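Local coordinates for protein alpha,alpha-trehalose-phosphate synthase (UDP-forming) (Burkholderia multivorans, PDB 5UOF) that belongs to glycosyltransferase family 20 and has the GT-B fold, in which two Rossmann-like domains, each with a central sheet, face one another, at residues 87-90 / 91-95; 172-176 / 177-181; 141-144 / 145-148; 119-122 / 123-127. All coordinates share one frame; numbering follows the deposited sequence.

Interaction 1: residues 87-90 / 91-95; sequences RGFS and NATLW. With EDO (1,2-ethanediol), chain J.
Gly88 and Phe89 offer their carbonyls to the turn that follows, and the backbone bonds establish the shape of the start of helix 89-98. Gly88, the N-cap residue, accepts from Ala92 N at 2.8 Å through its O, an ordinary four-residue spacing. Phe89 O then takes both the four-residue N-H of Thr93, with N at 2.8 Å and tilted 33° from the carbonyl plane, and the five-residue N-H of Leu94, with N at 3.1 Å and within that plane. Trp95 N donates to Ser90 O at 2.8 Å, with an N-H...O angle of 163°. The five-residue bonds mark the pi-type turn at 91-94. A water accepts from both Gly88 N, at 2.8 Å, and Asn91 N.

Apolar contact follows the same turn. With CG of Phe89 anti to its backbone N (chi1 170°), the ring is carried alongside the next turn, where CE1 reaches Thr93 CG2 at 3.6 Å. The ring also meets Leu94, but that side chain has two conformers, so the closeness of the approach is doubtful.

Polar and aromatic groups meet a 1,2-ethanediol, probably a crystallisation additive. Its C2 stands 3.5 Å above the plane of the Trp95 ring, over the centre, while its O1 makes a weak 3.2 Å hydrogen bond to Asn91 OD1. The carboxamide is held mainly by protein: ND2 bonds to Tyr86 O, and OD1 bonds to Tyr141 OH.

The chemistry implies that the doubly bonded Phe89 carbonyl carries the change from alpha to pi spacing, and that partners at both ends of the Asn91 amide fix its rotation.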
loop_
_atom_site.group_PDB
_atom_site.type_symbol
_atom_site.label_atom_id
_atom_site.label_comp_id
_atom_site.label_asym_id
_atom_site.label_seq_id
_atom_site.Cartn_x
_atom_site.Cartn_y
_atom_site.Cartn_z
ATOM N N ARG A 87 12.928 19.075 -2.674
ATOM C CA ARG A 87 11.998 19.391 -1.588
ATOM C C ARG A 87 10.604 19.611 -2.139
ATOM O O ARG A 87 9.894 20.554 -1.774
ATOM C CB ARG A 87 12.469 20.607 -0.800
ATOM C CG ARG A 87 13.835 20.440 -0.170
ATOM C CD ARG A 87 14.192 21.613 0.724
ATOM N NE ARG A 87 13.323 21.690 1.894
ATOM C CZ ARG A 87 12.399 22.627 2.086
ATOM N NH1 ARG A 87 12.224 23.588 1.186
ATOM N NH2 ARG A 87 11.654 22.606 3.183
ATOM N N GLY A 88 10.208 18.740 -3.064
ATOM C CA GLY A 88 8.908 18.868 -3.680
ATOM C C GLY A 88 8.287 17.525 -3.988
ATOM O O GLY A 88 8.242 16.645 -3.133
ATOM N N PHE A 89 7.864 17.344 -5.236
ATOM C CA PHE A 89 7.012 16.209 -5.588
ATOM C C PHE A 89 7.726 14.869 -5.417
ATOM O O PHE A 89 7.124 13.900 -4.938
ATOM C CB PHE A 89 6.521 16.378 -7.031
ATOM C CG PHE A 89 5.840 15.159 -7.593
ATOM C CD1 PHE A 89 4.502 14.897 -7.302
ATOM C CD2 PHE A 89 6.531 14.284 -8.416
ATOM C CE1 PHE A 89 3.879 13.773 -7.817
ATOM C CE2 PHE A 89 5.915 13.163 -8.949
ATOM C CZ PHE A 89 4.582 12.895 -8.640
ATOM N N SER A 90 9.007 14.788 -5.800
ATOM C CA SER A 90 9.734 13.517 -5.742
ATOM C C SER A 90 9.773 12.972 -4.323
ATOM O O SER A 90 9.550 11.781 -4.086
ATOM C CB SER A 90 11.168 13.688 -6.250
ATOM O OG SER A 90 11.220 14.067 -7.600
ATOM N N ASN A 91 10.088 13.829 -3.362
ATOM C CA ASN A 91 10.222 13.337 -1.996
ATOM C C ASN A 91 8.936 13.457 -1.188
ATOM O O ASN A 91 8.746 12.693 -0.231
ATOM C CB ASN A 91 11.368 14.065 -1.291
ATOM C CG ASN A 91 12.741 13.573 -1.760
ATOM O OD1 ASN A 91 12.943 12.373 -1.984
ATOM N ND2 ASN A 91 13.680 14.495 -1.922
ATOM N N ALA A 92 8.043 14.372 -1.554
ATOM C CA ALA A 92 6.780 14.495 -0.837
ATOM C C ALA A 92 5.720 13.523 -1.326
ATOM O O ALA A 92 4.796 13.222 -0.570
ATOM C CB ALA A 92 6.226 15.926 -0.944
ATOM N N THR A 93 5.820 13.039 -2.566
ATOM C CA THR A 93 4.784 12.179 -3.133
ATOM C C THR A 93 5.350 10.860 -3.639
ATOM O O THR A 93 4.904 9.800 -3.203
ATOM C CB THR A 93 4.040 12.894 -4.282
ATOM O OG1 THR A 93 3.536 14.151 -3.833
ATOM C CG2 THR A 93 2.869 12.050 -4.771
ATOM N N LEU A 94 6.318 10.897 -4.557
ATOM C CA LEU A 94 6.829 9.669 -5.163
ATOM C C LEU A 94 7.478 8.768 -4.127
ATOM O O LEU A 94 7.100 7.600 -3.960
ATOM C CB LEU A 94 7.850 10.000 -6.252
ATOM C CG LEU A 94 7.312 10.479 -7.587
ATOM C CD1 LEU A 94 8.435 10.544 -8.608
ATOM C CD2 LEU A 94 6.197 9.551 -8.044
ATOM N N TRP A 95 8.474 9.296 -3.422
ATOM C CA TRP A 95 9.204 8.471 -2.461
ATOM C C TRP A 95 8.287 7.791 -1.451
ATOM O O TRP A 95 8.387 6.562 -1.300
ATOM C CB TRP A 95 10.291 9.300 -1.762
ATOM C CG TRP A 95 11.183 8.446 -0.905
ATOM C CD1 TRP A 95 12.366 7.876 -1.271
ATOM C CD2 TRP A 95 10.944 8.049 0.448
ATOM N NE1 TRP A 95 12.885 7.148 -0.222
ATOM C CE2 TRP A 95 12.029 7.236 0.842
ATOM C CE3 TRP A 95 9.916 8.297 1.364
ATOM C CZ2 TRP A 95 12.118 6.678 2.114
ATOM C CZ3 TRP A 95 10.004 7.739 2.628
ATOM C CH2 TRP A 95 11.105 6.940 2.990
HETATM C C1 EDO J . 13.666 10.996 1.211
HETATM O O1 EDO J . 12.565 11.910 1.209
HETATM C C2 EDO J . 13.488 10.032 2.373
HETATM O O2 EDO J . 13.335 10.776 3.586
HETATM O O HOH W 1 11.538 16.445 -4.103
#

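Interaction 2: residues 172-176 / 177-181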
loop_
_atom_site.group_PDB
_atom_site.type_symbol
_atom_site.label_atom_id
_atom_site.label_comp_id
_atom_site.label_asym_id
_atom_site.label_seq_id
_atom_site.Cartn_x
_atom_site.Cartn_y
_atom_site.Cartn_z
ATOM N N VAL A 172 -1.276 0.517 -5.412
ATOM C CA VAL A 172 -0.573 1.456 -4.548
ATOM C C VAL A 172 -0.015 2.616 -5.360
ATOM O O VAL A 172 -0.029 3.763 -4.903
ATOM C CB VAL A 172 0.532 0.708 -3.776
ATOM C CG1 VAL A 172 1.411 1.679 -2.988
ATOM C CG2 VAL A 172 -0.113 -0.320 -2.830
ATOM N N LEU A 173 0.433 2.329 -6.580
ATOM C CA LEU A 173 0.917 3.389 -7.469
ATOM C C LEU A 173 -0.151 4.449 -7.724
ATOM O O LEU A 173 0.173 5.640 -7.866
ATOM C CB LEU A 173 1.372 2.804 -8.806
ATOM C CG LEU A 173 1.939 3.839 -9.793
ATOM C CD1 LEU A 173 3.269 4.415 -9.286
ATOM C CD2 LEU A 173 2.094 3.278 -11.195
ATOM N N ARG A 174 -1.425 4.042 -7.793
ATOM C CA ARG A 174 -2.505 4.983 -8.082
ATOM C C ARG A 174 -2.718 6.006 -6.975
ATOM O O ARG A 174 -3.475 6.962 -7.177
ATOM C CB ARG A 174 -3.796 4.211 -8.363
ATOM C CG ARG A 174 -3.763 3.494 -9.701
ATOM C CD ARG A 174 -4.895 2.479 -9.887
ATOM N NE ARG A 174 -6.220 3.063 -9.687
ATOM C CZ ARG A 174 -7.148 2.549 -8.887
ATOM N NH1 ARG A 174 -6.906 1.427 -8.218
ATOM N NH2 ARG A 174 -8.325 3.146 -8.767
ATOM N N LEU A 175 -2.061 5.848 -5.826
ATOM C CA LEU A 175 -2.078 6.901 -4.820
ATOM C C LEU A 175 -1.331 8.144 -5.284
ATOM O O LEU A 175 -1.538 9.221 -4.718
ATOM C CB LEU A 175 -1.483 6.386 -3.514
ATOM C CG LEU A 175 -2.259 5.175 -2.976
ATOM C CD1 LEU A 175 -1.619 4.643 -1.704
ATOM C CD2 LEU A 175 -3.699 5.526 -2.750
ATOM N N VAL A 176 -0.457 8.014 -6.275
ATOM C CA VAL A 176 0.168 9.166 -6.930
ATOM C C VAL A 176 -0.801 9.669 -7.995
ATOM O O VAL A 176 -1.017 8.967 -8.988
ATOM C CB VAL A 176 1.515 8.786 -7.572
ATOM C CG1 VAL A 176 2.122 9.998 -8.267
ATOM C CG2 VAL A 176 2.491 8.220 -6.544
ATOM N N PRO A 177 -1.405 10.847 -7.857
ATOM C CA PRO A 177 -2.477 11.234 -8.799
ATOM C C PRO A 177 -2.026 11.212 -10.255
ATOM O O PRO A 177 -2.784 10.739 -11.116
ATOM C CB PRO A 177 -2.875 12.643 -8.321
ATOM C CG PRO A 177 -2.637 12.567 -6.807
ATOM C CD PRO A 177 -1.345 11.744 -6.687
ATOM N N PRO A 178 -0.792 11.672 -10.607
ATOM C CA PRO A 178 -0.388 11.578 -12.026
ATOM C C PRO A 178 0.262 10.249 -12.431
ATOM O O PRO A 178 1.124 10.214 -13.317
ATOM C CB PRO A 178 0.597 12.745 -12.179
ATOM C CG PRO A 178 1.257 12.828 -10.831
ATOM C CD PRO A 178 0.138 12.534 -9.843
ATOM N N HIS A 179 -0.205 9.139 -11.851
ATOM C CA HIS A 179 0.416 7.836 -12.105
ATOM C C HIS A 179 0.419 7.481 -13.589
ATOM O O HIS A 179 1.405 6.938 -14.096
ATOM C CB HIS A 179 -0.304 6.748 -11.301
ATOM C CG HIS A 179 -1.784 6.702 -11.526
ATOM N ND1 HIS A 179 -2.368 5.944 -12.519
ATOM C CD2 HIS A 179 -2.798 7.305 -10.865
ATOM C CE1 HIS A 179 -3.681 6.093 -12.466
ATOM N NE2 HIS A 179 -3.968 6.906 -11.465
ATOM N N ASP A 180 -0.678 7.762 -14.300
ATOM C CA ASP A 180 -0.718 7.432 -15.724
ATOM C C ASP A 180 0.365 8.176 -16.496
ATOM O O ASP A 180 1.032 7.595 -17.362
ATOM C CB ASP A 180 -2.092 7.743 -16.320
ATOM C CG ASP A 180 -2.145 7.486 -17.825
ATOM O OD1 ASP A 180 -2.226 6.304 -18.225
ATOM O OD2 ASP A 180 -2.086 8.462 -18.612
ATOM N N GLU A 181 0.565 9.460 -16.191
ATOM C CA GLU A 181 1.591 10.227 -16.893
ATOM C C GLU A 181 2.993 9.752 -16.522
ATOM O O GLU A 181 3.894 9.737 -17.373
ATOM C CB GLU A 181 1.421 11.712 -16.586
ATOM C CG GLU A 181 2.321 12.618 -17.415
ATOM C CD GLU A 181 1.937 14.078 -17.304
ATOM O OE1 GLU A 181 1.867 14.759 -18.352
ATOM O OE2 GLU A 181 1.711 14.547 -16.173
#
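Two successive type I beta turns, Leu173 to Val176 and Val176 to His179, join helix 170-173 to helix 179-186 in the N-terminal Rossmann-like domain, and Arg174 lies against His179 across them. The first turn closes with Val176 N on Leu173 O at 2.9 Å. The second carries Pro177 and Pro178 at its two central positions; its closing bond, His179 N to Val176 O at 3.0 Å, is weak, with an N-H...O angle of only 128°. Pro178 is also the N-cap of the second helix.

His179 CG sits between its own backbone N and carbonyl carbon (chi1 54°), which folds the imidazole back over the first turn. Arg174 CG then makes a CH-pi contact 3.8 Å from the ring centroid and 11° off the normal. The two side chains run alongside each other. Beyond this contact, Arg174 NH2 forms a salt bridge to Glu397 of the second subunit, so the arginine ties the turn to that subunit, and His179 ND1 is hydrogen-bonded to Tyr206 OH. Among the apolar groups, Val176 CG1 packs on Pro178 CD at 3.6 Å. At the imidazole edge, in the ring plane, Val176 O lies 3.1 Å from His179 CD2.

Interaction 3: residues 141-144 / 145-148. With EDO (1,2-ethanediol), chain I.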
loop_
_atom_site.group_PDB
_atom_site.type_symbol
_atom_site.label_atom_id
_atom_site.label_comp_id
_atom_site.label_asym_id
_atom_site.label_seq_id
_atom_site.Cartn_x
_atom_site.Cartn_y
_atom_site.Cartn_z
ATOM N N TYR A 141 14.412 8.038 -9.124
ATOM C CA TYR A 141 13.068 8.588 -9.243
ATOM C C TYR A 141 13.033 10.106 -9.415
ATOM O O TYR A 141 12.027 10.621 -9.921
ATOM C CB TYR A 141 12.239 8.156 -8.020
ATOM C CG TYR A 141 12.762 8.671 -6.699
ATOM C CD1 TYR A 141 13.814 8.030 -6.039
ATOM C CD2 TYR A 141 12.220 9.812 -6.119
ATOM C CE1 TYR A 141 14.299 8.522 -4.843
ATOM C CE2 TYR A 141 12.692 10.303 -4.922
ATOM C CZ TYR A 141 13.733 9.655 -4.289
ATOM O OH TYR A 141 14.205 10.157 -3.098
ATOM N N HIS A 142 14.073 10.838 -8.993
ATOM C CA HIS A 142 14.066 12.285 -9.201
ATOM C C HIS A 142 14.108 12.636 -10.676
ATOM O O HIS A 142 13.737 13.757 -11.050
ATOM C CB HIS A 142 15.266 12.961 -8.520
ATOM C CG HIS A 142 15.301 12.820 -7.025
ATOM N ND1 HIS A 142 14.468 13.533 -6.190
ATOM C CD2 HIS A 142 16.099 12.084 -6.219
ATOM C CE1 HIS A 142 14.737 13.228 -4.933
ATOM N NE2 HIS A 142 15.723 12.349 -4.924
ATOM N N LEU A 143 14.580 11.709 -11.514
ATOM C CA LEU A 143 14.803 11.958 -12.935
ATOM C C LEU A 143 13.906 11.092 -13.806
ATOM O O LEU A 143 14.194 10.893 -14.984
ATOM C CB LEU A 143 16.270 11.712 -13.289
ATOM C CG LEU A 143 17.276 12.695 -12.709
ATOM C CD1 LEU A 143 18.690 12.118 -12.743
ATOM C CD2 LEU A 143 17.187 14.008 -13.468
ATOM N N LEU A 144 12.845 10.533 -13.235
ATOM C CA LEU A 144 11.934 9.706 -14.023
ATOM C C LEU A 144 11.464 10.349 -15.333
ATOM O O LEU A 144 11.492 9.663 -16.368
ATOM C CB LEU A 144 10.774 9.295 -13.108
ATOM C CG LEU A 144 9.870 8.188 -13.623
ATOM C CD1 LEU A 144 9.359 7.405 -12.447
ATOM C CD2 LEU A 144 8.722 8.808 -14.402
ATOM N N PRO A 145 11.050 11.620 -15.386
ATOM C CA PRO A 145 10.589 12.194 -16.660
ATOM C C PRO A 145 11.701 12.560 -17.635
ATOM O O PRO A 145 11.413 13.160 -18.678
ATOM C CB PRO A 145 9.832 13.463 -16.221
ATOM C CG PRO A 145 9.714 13.397 -14.731
ATOM C CD PRO A 145 10.870 12.570 -14.275
ATOM N N PHE A 146 12.954 12.200 -17.354
ATOM C CA PHE A 146 14.075 12.768 -18.106
ATOM C C PHE A 146 14.070 12.313 -19.567
ATOM O O PHE A 146 14.283 13.129 -20.473
ATOM C CB PHE A 146 15.391 12.399 -17.420
ATOM C CG PHE A 146 16.569 13.239 -17.862
ATOM C CD1 PHE A 146 16.808 14.484 -17.292
ATOM C CD2 PHE A 146 17.452 12.764 -18.816
ATOM C CE1 PHE A 146 17.902 15.248 -17.681
ATOM C CE2 PHE A 146 18.546 13.518 -19.204
ATOM C CZ PHE A 146 18.772 14.759 -18.635
ATOM N N ALA A 147 13.860 11.012 -19.821
ATOM C CA ALA A 147 13.812 10.534 -21.204
ATOM C C ALA A 147 12.690 11.189 -21.986
ATOM O O ALA A 147 12.872 11.546 -23.153
ATOM C CB ALA A 147 13.641 9.021 -21.264
ATOM N N HIS A 148 11.513 11.333 -21.377
ATOM C CA HIS A 148 10.402 11.943 -22.097
ATOM C C HIS A 148 10.757 13.362 -22.525
ATOM O O HIS A 148 10.472 13.769 -23.657
ATOM C CB HIS A 148 9.139 11.916 -21.227
ATOM C CG HIS A 148 7.923 12.414 -21.939
ATOM N ND1 HIS A 148 7.509 13.728 -21.873
ATOM C CD2 HIS A 148 7.062 11.789 -22.775
ATOM C CE1 HIS A 148 6.429 13.883 -22.615
ATOM N NE2 HIS A 148 6.139 12.723 -23.176
HETATM C C1 EDO I . 9.527 16.338 -18.320
HETATM O O1 EDO I . 9.172 17.717 -18.253
HETATM C C2 EDO I . 8.553 15.608 -19.227
HETATM O O2 EDO I . 8.795 15.943 -20.599
HETATM O O HOH W 2 10.941 9.849 -19.086
#
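The backbone from Leu143 to Phe146 forms a type I beta turn, closed by Phe146 N on Leu143 O at 3.0 Å, with the donor standing 52° out of the carbonyl plane and thus not on a lone pair. Leu144 and Pro145 take its two central positions, and Pro145 is also the N-cap of the helix that starts at Phe146. Leu144 O is served by a water that donates to it at 2.8 Å and accepts from His148 N, also at 2.8 Å, so the water bridges the turn to the first turn of the helix.

Leu143 and Phe146 lie side by side and point the same way, with CD2 of the leucine 3.9 Å from CD1 of the ring. The phenylalanine gets there with CG anti to its backbone N (chi1 -163°). Packing is tighter at the proline, where Leu144 CB is 3.5 Å from Pro145 CD.

This turn leads from strand 135-139 into helix 146-152, the first half of a beta-alpha-beta crossover that continues to the neighbouring parallel strand 159-162 of the Rossmann-like domain. Tyr115 and Asn119 of helix 109-127 pack on Pro145, and Phe185 of helix 179-186 covers both Leu144 and Pro145.

A 1,2-ethanediol, probably from the crystallisation liquor, bonds in the plane of the His148 ring: ND1 and its O2 are 2.9 Å apart and the bond is nearly straight at 171°. Its C1 rests 3.6 Å from Pro145 CB.

Interaction 4: residues 119-122 / 123-127; sequences NAML and AKQLA
The Gln125 carboxamide faces Met121 through a water at its NE2; direct contact between the two side chains is made by the methylene CG. NE2 gives an N-H to the water 3.0 Å away, and that water donates to Met121 O at 2.8 Å. NE2 is also bonded to Ala60 O, so two acceptors hold the amide. A chi1 of -70° sets Gln125 CG anti to the carbonyl carbon, 3.5 Å from Met121 O, and the bend at chi2 (-66°) then turns the amide so that NE2 faces the water. The sulfur of Met121 approaches the same methylene, SD to Gln125 CG 4.3 Å. The second flat group, the Asn119 carboxamide, turns out of the contact, and its ND2 bonds to Tyr115 O and to His142 O.

The stretch is regular alpha helix, part of helix 109-127 in the N-terminal Rossmann-like domain. Its four-residue bonds run from Ala123 N to Asn119 O at 2.9 Å, Lys124 N to Ala120 O at 3.1 Å, Gln125 N to Met121 O at 3.2 Å and Leu126 N to Leu122 O at 3.0 Å. Met121 O therefore accepts from an amide and a water together.

One side of the helix is buried: Ala123 packs on Ala149 and Leu150 of helix 146-152, and Leu126 on Ile13 and Val15 of strand 12-16. Ala120 and Lys124 lie on the exposed side.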
loop_
_atom_site.group_PDB
_atom_site.type_symbol
_atom_site.label_atom_id
_atom_site.label_comp_id
_atom_site.label_asym_id
_atom_site.label_seq_id
_atom_site.Cartn_x
_atom_site.Cartn_y
_atom_site.Cartn_z
ATOM N N ASN A 119 13.096 18.774 -14.658
ATOM C CA ASN A 119 13.557 17.718 -15.552
ATOM C C ASN A 119 13.722 18.248 -16.973
ATOM O O ASN A 119 14.749 18.012 -17.621
ATOM C CB ASN A 119 12.600 16.533 -15.523
ATOM C CG ASN A 119 12.981 15.510 -14.475
ATOM O OD1 ASN A 119 13.714 14.559 -14.761
ATOM N ND2 ASN A 119 12.496 15.700 -13.251
ATOM N N ALA A 120 12.723 18.986 -17.468
ATOM C CA ALA A 120 12.823 19.570 -18.800
ATOM C C ALA A 120 14.020 20.513 -18.896
ATOM O O ALA A 120 14.734 20.521 -19.908
ATOM C CB ALA A 120 11.523 20.302 -19.151
ATOM N N MET A 121 14.269 21.294 -17.841
ATOM C CA MET A 121 15.412 22.206 -17.823
ATOM C C MET A 121 16.729 21.441 -17.947
ATOM O O MET A 121 17.589 21.779 -18.770
ATOM C CB MET A 121 15.381 23.039 -16.538
ATOM C CG MET A 121 16.474 24.104 -16.420
ATOM S SD MET A 121 18.021 23.471 -15.701
ATOM C CE MET A 121 17.475 23.079 -14.035
ATOM N N LEU A 122 16.901 20.401 -17.136
ATOM C CA LEU A 122 18.149 19.647 -17.158
ATOM C C LEU A 122 18.320 18.896 -18.471
ATOM O O LEU A 122 19.441 18.777 -18.980
ATOM C CB LEU A 122 18.192 18.690 -15.972
ATOM C CG LEU A 122 18.302 19.359 -14.603
ATOM C CD1 LEU A 122 18.029 18.344 -13.503
ATOM C CD2 LEU A 122 19.692 19.988 -14.441
ATOM N N ALA A 123 17.224 18.391 -19.041
ATOM C CA ALA A 123 17.322 17.680 -20.310
ATOM C C ALA A 123 17.808 18.602 -21.410
ATOM O O ALA A 123 18.632 18.210 -22.243
ATOM C CB ALA A 123 15.981 17.081 -20.705
ATOM N N LYS A 124 17.302 19.835 -21.435
ATOM C CA LYS A 124 17.773 20.757 -22.462
ATOM C C LYS A 124 19.256 21.056 -22.297
ATOM O O LYS A 124 19.965 21.225 -23.296
ATOM C CB LYS A 124 16.963 22.048 -22.446
ATOM C CG LYS A 124 17.235 22.902 -23.689
ATOM C CD LYS A 124 16.324 24.103 -23.781
ATOM C CE LYS A 124 16.608 24.877 -25.057
ATOM N NZ LYS A 124 16.511 23.986 -26.246
ATOM N N GLN A 125 19.746 21.115 -21.056
ATOM C CA GLN A 125 21.182 21.308 -20.842
ATOM C C GLN A 125 21.987 20.137 -21.393
ATOM O O GLN A 125 23.030 20.336 -22.029
ATOM C CB GLN A 125 21.479 21.509 -19.357
ATOM C CG GLN A 125 20.979 22.829 -18.787
ATOM C CD GLN A 125 21.703 24.019 -19.372
ATOM O OE1 GLN A 125 22.932 24.066 -19.381
ATOM N NE2 GLN A 125 20.946 24.983 -19.880
ATOM N N LEU A 126 21.512 18.907 -21.169
ATOM C CA LEU A 126 22.240 17.733 -21.644
ATOM C C LEU A 126 22.211 17.625 -23.167
ATOM O O LEU A 126 23.208 17.229 -23.785
ATOM C CB LEU A 126 21.663 16.468 -21.015
ATOM C CG LEU A 126 22.325 15.182 -21.514
ATOM C CD1 LEU A 126 23.800 15.169 -21.133
ATOM C CD2 LEU A 126 21.618 13.965 -20.988
ATOM N N ALA A 127 21.085 17.988 -23.786
ATOM C CA ALA A 127 20.852 17.641 -25.186
ATOM C C ALA A 127 21.940 18.200 -26.096
ATOM O O ALA A 127 22.359 17.538 -27.053
ATOM C CB ALA A 127 19.476 18.144 -25.624
HETATM O O HOH W 3 18.054 24.438 -19.569
#

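In the fold
All four contacts are local turns or helix segments of the N-terminal half. Interactions 1 and 3 are buried; interactions 2 and 4 are partly so, interaction 2 lying at the second subunit and interaction 4 having an exposed flank. Interaction 1 lies within helix 89-98, which packs on the turns of interaction 2, Phe89 CZ meeting Val176 CG1 at 3.8 Å; Asn91 OD1 is 2.8 Å from Tyr141 OH of interaction 3, a probable hydrogen bond. Interaction 4 lies within helix 109-127, which packs against the turn of interaction 3, Phe146 CE1 being 3.5 Å from Ala123 N. Chemistry varies with backbone: pi-widened helix in 1, proline-bearing turns in 2 and 3, alpha helix in 4.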